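Local atomic coordinates of bilirubin-inducible fluorescent protein UnaG (Anguilla japonica, PDB entry 4I3C), a protein that binds unconjugated bilirubin with high affinity inside a beta-barrel and, once loaded, fluoresces green on excitation, the empty protein being dark. Residues G7-A12 and L41-K46; D116-V121 and V131-R136. The protein carries 1 engineered substitution. All blocks are in the same frame, centred on the assembly; numbering follows the deposited sequence.

Contact 1: G7-A12 and L41-K46; sequences GTWKIA and LYISQK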
# COMPACT_ATOMS: atom_id res chain seq x y z
N GLY A 7 -5.99 -9.37 8.66
CA GLY A 7 -6.54 -8.78 9.87
C GLY A 7 -7.02 -7.35 9.73
O GLY A 7 -7.28 -6.86 8.64
N THR A 8 -7.15 -6.70 10.88
CA THR A 8 -7.52 -5.29 10.94
C THR A 8 -6.27 -4.48 11.23
O THR A 8 -5.36 -4.95 11.91
CB THR A 8 -8.54 -5.01 12.04
OG1 THR A 8 -8.38 -5.96 13.10
CG2 THR A 8 -9.96 -5.08 11.49
N TRP A 9 -6.23 -3.25 10.73
CA TRP A 9 -5.04 -2.43 10.87
C TRP A 9 -5.38 -0.96 10.92
O TRP A 9 -6.50 -0.55 10.66
CB TRP A 9 -4.09 -2.72 9.72
CG TRP A 9 -3.56 -4.12 9.74
CD1 TRP A 9 -4.11 -5.21 9.14
CD2 TRP A 9 -2.40 -4.58 10.43
NE1 TRP A 9 -3.34 -6.32 9.40
CE2 TRP A 9 -2.29 -5.96 10.19
CE3 TRP A 9 -1.43 -3.96 11.22
CZ2 TRP A 9 -1.25 -6.73 10.70
CZ3 TRP A 9 -0.41 -4.72 11.74
CH2 TRP A 9 -0.32 -6.09 11.47
N LYS A 10 -4.37 -0.16 11.25
CA LYS A 10 -4.56 1.24 11.53
C LYS A 10 -3.22 1.95 11.47
O LYS A 10 -2.22 1.45 11.98
CB LYS A 10 -5.15 1.42 12.93
CG LYS A 10 -6.61 1.01 13.05
CD LYS A 10 -7.10 1.20 14.47
CE LYS A 10 -7.12 2.67 14.87
NZ LYS A 10 -8.10 3.49 14.09
N ILE A 11 -3.19 3.12 10.85
CA ILE A 11 -1.96 3.89 10.76
C ILE A 11 -1.39 4.11 12.15
O ILE A 11 -2.11 4.12 13.14
CB ILE A 11 -2.19 5.26 10.12
CG1 ILE A 11 -0.88 5.81 9.56
CG2 ILE A 11 -2.78 6.22 11.13
CD1 ILE A 11 -0.26 4.96 8.46
N ALA A 12 -0.07 4.29 12.21
CA ALA A 12 0.61 4.57 13.46
C ALA A 12 1.69 5.61 13.24
O ALA A 12 1.78 6.59 13.98
CB ALA A 12 1.19 3.29 14.05
N LEU A 41 -6.95 -0.36 7.28
CA LEU A 41 -6.98 -1.49 6.36
C LEU A 41 -7.89 -2.59 6.89
O LEU A 41 -8.23 -2.62 8.07
CB LEU A 41 -5.58 -2.08 6.18
CG LEU A 41 -4.36 -1.15 6.19
CD1 LEU A 41 -3.11 -1.99 6.43
CD2 LEU A 41 -4.26 -0.38 4.89
N TYR A 42 -8.27 -3.49 6.00
CA TYR A 42 -9.00 -4.69 6.37
C TYR A 42 -8.50 -5.76 5.43
O TYR A 42 -8.97 -5.87 4.30
CB TYR A 42 -10.51 -4.50 6.20
CG TYR A 42 -11.09 -3.33 6.95
CD1 TYR A 42 -11.65 -3.50 8.21
CD2 TYR A 42 -11.08 -2.06 6.41
CE1 TYR A 42 -12.18 -2.44 8.90
CE2 TYR A 42 -11.61 -0.99 7.10
CZ TYR A 42 -12.16 -1.18 8.34
OH TYR A 42 -12.70 -0.12 9.03
N ILE A 43 -7.52 -6.52 5.90
CA ILE A 43 -6.84 -7.47 5.03
C ILE A 43 -7.23 -8.91 5.35
O ILE A 43 -7.42 -9.28 6.51
CB ILE A 43 -5.29 -7.31 5.08
CG1 ILE A 43 -4.80 -6.91 6.47
CG2 ILE A 43 -4.84 -6.21 4.15
CD1 ILE A 43 -3.39 -6.29 6.42
N SER A 44 -7.39 -9.70 4.29
CA SER A 44 -7.71 -11.12 4.40
C SER A 44 -7.36 -11.78 3.06
O SER A 44 -6.93 -11.10 2.13
CB SER A 44 -9.18 -11.33 4.76
OG SER A 44 -10.04 -10.45 4.05
N GLN A 45 -7.55 -13.09 2.96
CA GLN A 45 -7.13 -13.80 1.76
C GLN A 45 -7.78 -15.17 1.65
O GLN A 45 -8.45 -15.62 2.57
CB GLN A 45 -5.61 -13.95 1.77
CG GLN A 45 -5.09 -14.94 2.81
CD GLN A 45 -5.01 -16.36 2.29
OE1 GLN A 45 -5.42 -16.65 1.16
NE2 GLN A 45 -4.46 -17.26 3.10
N LYS A 46 -7.57 -15.83 0.51
CA LYS A 46 -8.12 -17.16 0.30
C LYS A 46 -7.17 -18.09 -0.45
O LYS A 46 -6.82 -17.84 -1.60
CB LYS A 46 -9.44 -17.07 -0.47
CG LYS A 46 -10.48 -18.06 0.01
CD LYS A 46 -11.69 -18.09 -0.89
CE LYS A 46 -12.80 -18.91 -0.26
NZ LYS A 46 -13.02 -20.18 -0.99
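Gly7 and Ile43 each give an N-H to the other's carbonyl oxygen, making a hydrogen-bonded antiparallel pair. Gly7 N gives a nearly straight bond to Ile43 O (2.6 Å), and Ile43 N returns one to Gly7 O at 2.8 Å. At phi 135°, psi -161° Gly7 has a backbone shape in which a CB would be jammed against the preceding carbonyl oxygen, so glycine suits the place. Its O also meets the CA of Tyr42 in a CA-H...O contact. Thr8 follows as the non-hydrogen-bonded partner of Tyr42. Their side chains share one face of the sheet, where the Thr8 methyl CG2 lies 4.0 Å from Tyr42 CD1, while Thr8 OG1 bonds to Glu139. At Trp9 the pairing thins out to a weak bond, Trp9 N to Leu41 O at 3.4 Å. Its side chain does more: CB rests on Leu41 CD1 (3.5 Å), and CG, anti to the carbonyl carbon (chi1 -65°), places the five-membered part of the indole by the CG1-CD1 arm of Ile43, which meets the ring obliquely; the modelled approach is too close for its detail to be trusted. Trp9 NE1 bonds to the carbonyl of Phe5. An alanine here would keep the CB contact with Leu41 but would probably leave the Phe5 carbonyl without its indole N-H and the Ile43 arm less covered. Leu41 and Ile43 also touch the bilirubin, so this packing backs the wall of the ligand pocket. Beyond Trp9 the segments part, and Lys10 pairs by its backbone with Arg135 of strand 128-135; on its other side strand 40-45 pairs with strand 50-56, the backbone of Tyr42 bonding to Lys54. Trp9 and Ile43 both lean on Leu119 of strand 118-125.

Contact 2: D116-V121 and V131-R136; sequences DGKLVV and VRSYRR. With BLR (3-[5-[(Z)-(4-ethenyl-3-methyl-5-oxidanylidene-pyrrol-2-ylidene)methyl]-2-[[5-[(Z)-(3-ethenyl-4-methyl-5-oxidanylidene-pyrrol-2-ylidene)methyl]-3-(3-hydroxy-3-oxopropyl)-4-methyl-1H-pyrrol-2-yl]methyl]-4-methyl-1H-pyrrol-3-yl]propanoic acid), chain C.
Strands 118-121 and 131-135 run antiparallel, 162° between their directions, with Leu119-Tyr134 and Val121-Arg132 as hydrogen-bonded pairs and Val120-Ser133 as the non-hydrogen-bonded pair between them. Leu119 N to Tyr134 O (2.9 Å) and Val121 N to Arg132 O (3.0 Å) are among the bonds that join them. On the pocket face, Val121 and Arg132 lie side by side and point the same way, CG1 against CG at 3.5 Å. The Arg132 chain bends at chi3 (55°) and sets the bilirubin propionate oxygen O1D at the edge of the guanidinium, near its plane; NH1 bonds to O1D, though the very short modelled length is doubtful. Tyr134 OH donates to the same O1D (2.7 Å), so two donors meet one oxygen. Leu119 CD2 sits 3.4 Å from the bilirubin oxygen OB. On the Ser133 side a water bridges Lys118 NZ and Ser133 OG, the latter also bonded to the Asp13 carbonyl; at the open end of the hairpin another water links Gly117 O and Arg136 N. The two strands form a hairpin, flanked by strand 106-115, which pairs with Val120 through Glu113, and by strand 7-15, which pairs with Val131 and Arg135 through His15 and Lys10.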
# COMPACT_ATOMS: atom_id res chain seq x y z
N ASP A 116 7.49 -6.65 15.21
CA ASP A 116 7.05 -6.22 16.53
C ASP A 116 5.55 -5.96 16.56
O ASP A 116 5.08 -5.07 17.28
CB ASP A 116 7.82 -4.98 16.99
CG ASP A 116 8.20 -5.05 18.45
OD1 ASP A 116 7.54 -5.78 19.21
OD2 ASP A 116 9.17 -4.37 18.83
N GLY A 117 4.80 -6.73 15.79
CA GLY A 117 3.35 -6.67 15.82
C GLY A 117 2.76 -5.69 14.83
O GLY A 117 1.55 -5.62 14.67
N LYS A 118 3.63 -4.93 14.16
CA LYS A 118 3.19 -3.85 13.29
C LYS A 118 3.35 -4.20 11.82
O LYS A 118 4.30 -4.87 11.43
CB LYS A 118 3.99 -2.59 13.59
CG LYS A 118 4.12 -2.29 15.07
CD LYS A 118 4.91 -1.03 15.31
CE LYS A 118 4.29 0.14 14.56
NZ LYS A 118 4.88 1.45 14.94
N LEU A 119 2.41 -3.72 11.01
CA LEU A 119 2.49 -3.90 9.56
C LEU A 119 3.27 -2.74 8.96
O LEU A 119 2.73 -1.65 8.76
CB LEU A 119 1.10 -3.98 8.94
CG LEU A 119 1.09 -4.45 7.48
CD1 LEU A 119 -0.04 -5.43 7.30
CD2 LEU A 119 0.96 -3.27 6.52
N VAL A 120 4.53 -3.00 8.66
CA VAL A 120 5.49 -1.97 8.28
C VAL A 120 5.78 -2.04 6.80
O VAL A 120 6.41 -2.98 6.31
CB VAL A 120 6.81 -2.16 9.04
CG1 VAL A 120 7.83 -1.12 8.59
CG2 VAL A 120 6.57 -2.08 10.54
N VAL A 121 5.32 -1.02 6.09
CA VAL A 121 5.45 -0.98 4.64
C VAL A 121 6.48 0.07 4.23
O VAL A 121 6.34 1.25 4.56
CB VAL A 121 4.09 -0.70 3.96
CG1 VAL A 121 3.51 0.64 4.43
CG2 VAL A 121 4.23 -0.74 2.45
N VAL A 131 8.22 5.56 4.38
CA VAL A 131 7.92 4.48 5.32
C VAL A 131 6.64 4.77 6.10
O VAL A 131 6.43 5.90 6.56
CB VAL A 131 9.07 4.25 6.32
CG1 VAL A 131 8.70 4.77 7.71
CG2 VAL A 131 9.44 2.78 6.37
N ARG A 132 5.79 3.76 6.24
CA ARG A 132 4.68 3.85 7.17
C ARG A 132 4.56 2.59 8.01
O ARG A 132 5.06 1.52 7.65
CB ARG A 132 3.36 4.12 6.45
CG ARG A 132 3.44 4.13 4.93
CD ARG A 132 2.06 4.33 4.35
NE ARG A 132 1.42 5.54 4.88
CZ ARG A 132 0.24 6.00 4.48
NH1 ARG A 132 -0.44 5.36 3.54
NH2 ARG A 132 -0.27 7.10 5.01
N SER A 133 3.85 2.72 9.12
CA SER A 133 3.80 1.71 10.15
C SER A 133 2.38 1.64 10.68
O SER A 133 1.83 2.66 11.11
CB SER A 133 4.75 2.09 11.29
OG SER A 133 4.32 3.28 11.93
N TYR A 134 1.79 0.45 10.64
CA TYR A 134 0.41 0.27 11.10
C TYR A 134 0.38 -0.66 12.29
O TYR A 134 1.23 -1.54 12.44
CB TYR A 134 -0.46 -0.33 10.01
CG TYR A 134 -0.68 0.54 8.79
CD1 TYR A 134 -1.95 0.91 8.40
CD2 TYR A 134 0.39 0.97 8.02
CE1 TYR A 134 -2.16 1.70 7.29
CE2 TYR A 134 0.20 1.76 6.91
CZ TYR A 134 -1.08 2.12 6.54
OH TYR A 134 -1.28 2.90 5.43
N ARG A 135 -0.62 -0.48 13.14
CA ARG A 135 -0.87 -1.41 14.22
C ARG A 135 -2.29 -1.94 14.04
O ARG A 135 -3.15 -1.25 13.50
CB ARG A 135 -0.74 -0.70 15.57
CG ARG A 135 -2.07 -0.38 16.21
CD ARG A 135 -1.95 -0.20 17.70
NE ARG A 135 -1.74 1.20 18.07
CZ ARG A 135 -2.65 1.98 18.64
NH1 ARG A 135 -3.86 1.52 18.94
NH2 ARG A 135 -2.35 3.24 18.93
N ARG A 136 -2.53 -3.16 14.50
CA ARG A 136 -3.87 -3.71 14.52
C ARG A 136 -4.78 -2.87 15.40
O ARG A 136 -4.33 -2.31 16.39
CB ARG A 136 -3.85 -5.13 15.06
CG ARG A 136 -3.51 -6.17 14.03
CD ARG A 136 -3.32 -7.52 14.66
NE ARG A 136 -2.59 -8.42 13.78
CZ ARG A 136 -3.14 -9.12 12.79
NH1 ARG A 136 -4.44 -9.04 12.55
NH2 ARG A 136 -2.39 -9.90 12.04
CHA BLR C . -3.51 3.06 0.84
NA BLR C . -3.00 0.64 0.38
C1A BLR C . -3.63 1.80 0.06
C2A BLR C . -4.36 1.61 -1.10
C3A BLR C . -4.16 0.29 -1.47
C4A BLR C . -3.32 -0.29 -0.54
CMA BLR C . -4.75 -0.41 -2.65
CAA BLR C . -5.20 2.63 -1.79
CBA BLR C . -4.36 3.83 -2.11
CGA BLR C . -4.89 4.64 -3.25
O1A BLR C . -5.98 5.27 -3.13
O2A BLR C . -4.23 4.70 -4.32
CHB BLR C . -2.85 -1.71 -0.57
NB BLR C . -2.08 -1.79 1.84
C1B BLR C . -2.44 -2.38 0.55
C2B BLR C . -2.27 -3.72 0.66
C3B BLR C . -1.88 -4.10 1.76
C4B BLR C . -1.67 -3.00 2.78
CMB BLR C . -2.54 -4.66 -0.46
OB BLR C . -1.29 -3.02 3.94
CAB BLR C . -1.65 -5.53 2.09
CBB BLR C . -0.45 -6.10 1.80
NC BLR C . -4.27 8.01 0.26
C1C BLR C . -5.37 9.14 0.03
C2C BLR C . -4.72 9.78 -1.18
C3C BLR C . -3.67 9.26 -1.55
C4C BLR C . -3.28 8.21 -0.79
CMC BLR C . -5.32 10.94 -1.88
OC BLR C . -6.40 9.40 0.63
CAC BLR C . -2.89 9.74 -2.71
CBC BLR C . -2.28 10.95 -2.63
CHD BLR C . -2.15 7.47 -0.97
ND BLR C . -3.16 5.41 0.05
C1D BLR C . -2.15 6.04 -0.56
C2D BLR C . -1.02 5.07 -0.75
C3D BLR C . -1.40 3.89 -0.25
C4D BLR C . -2.75 4.04 0.28
CMD BLR C . 0.30 5.36 -1.37
CAD BLR C . -0.59 2.64 -0.21
CBD BLR C . 0.54 2.78 0.76
CGD BLR C . 0.12 2.24 2.09
O1D BLR C . -0.56 2.96 2.87
O2D BLR C . 0.45 1.08 2.44
O HOH W 1 -0.86 -5.31 15.15
O HOH W 2 6.14 3.43 14.06

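In the fold
Contact 1 closes before contact 2 opens along the chain, and their centres lie 10 Å apart in one antiparallel sheet that curls into the barrel. Strands 7-15 and 128-135 are neighbours in it, so the first and last strands of the chain meet there, with Lys10 O to Arg135 N (2.8 Å) a probable hydrogen bond between the two contacts. In order across the sheet come 40-45, 7-15, 128-135 and 118-125. Both contacts supply residues to the bilirubin pocket, as expected of a fatty-acid-binding-protein barrel that holds its ligand inside: contact 1 gives apolar wall, contact 2 adds polar groups that hold one propionate.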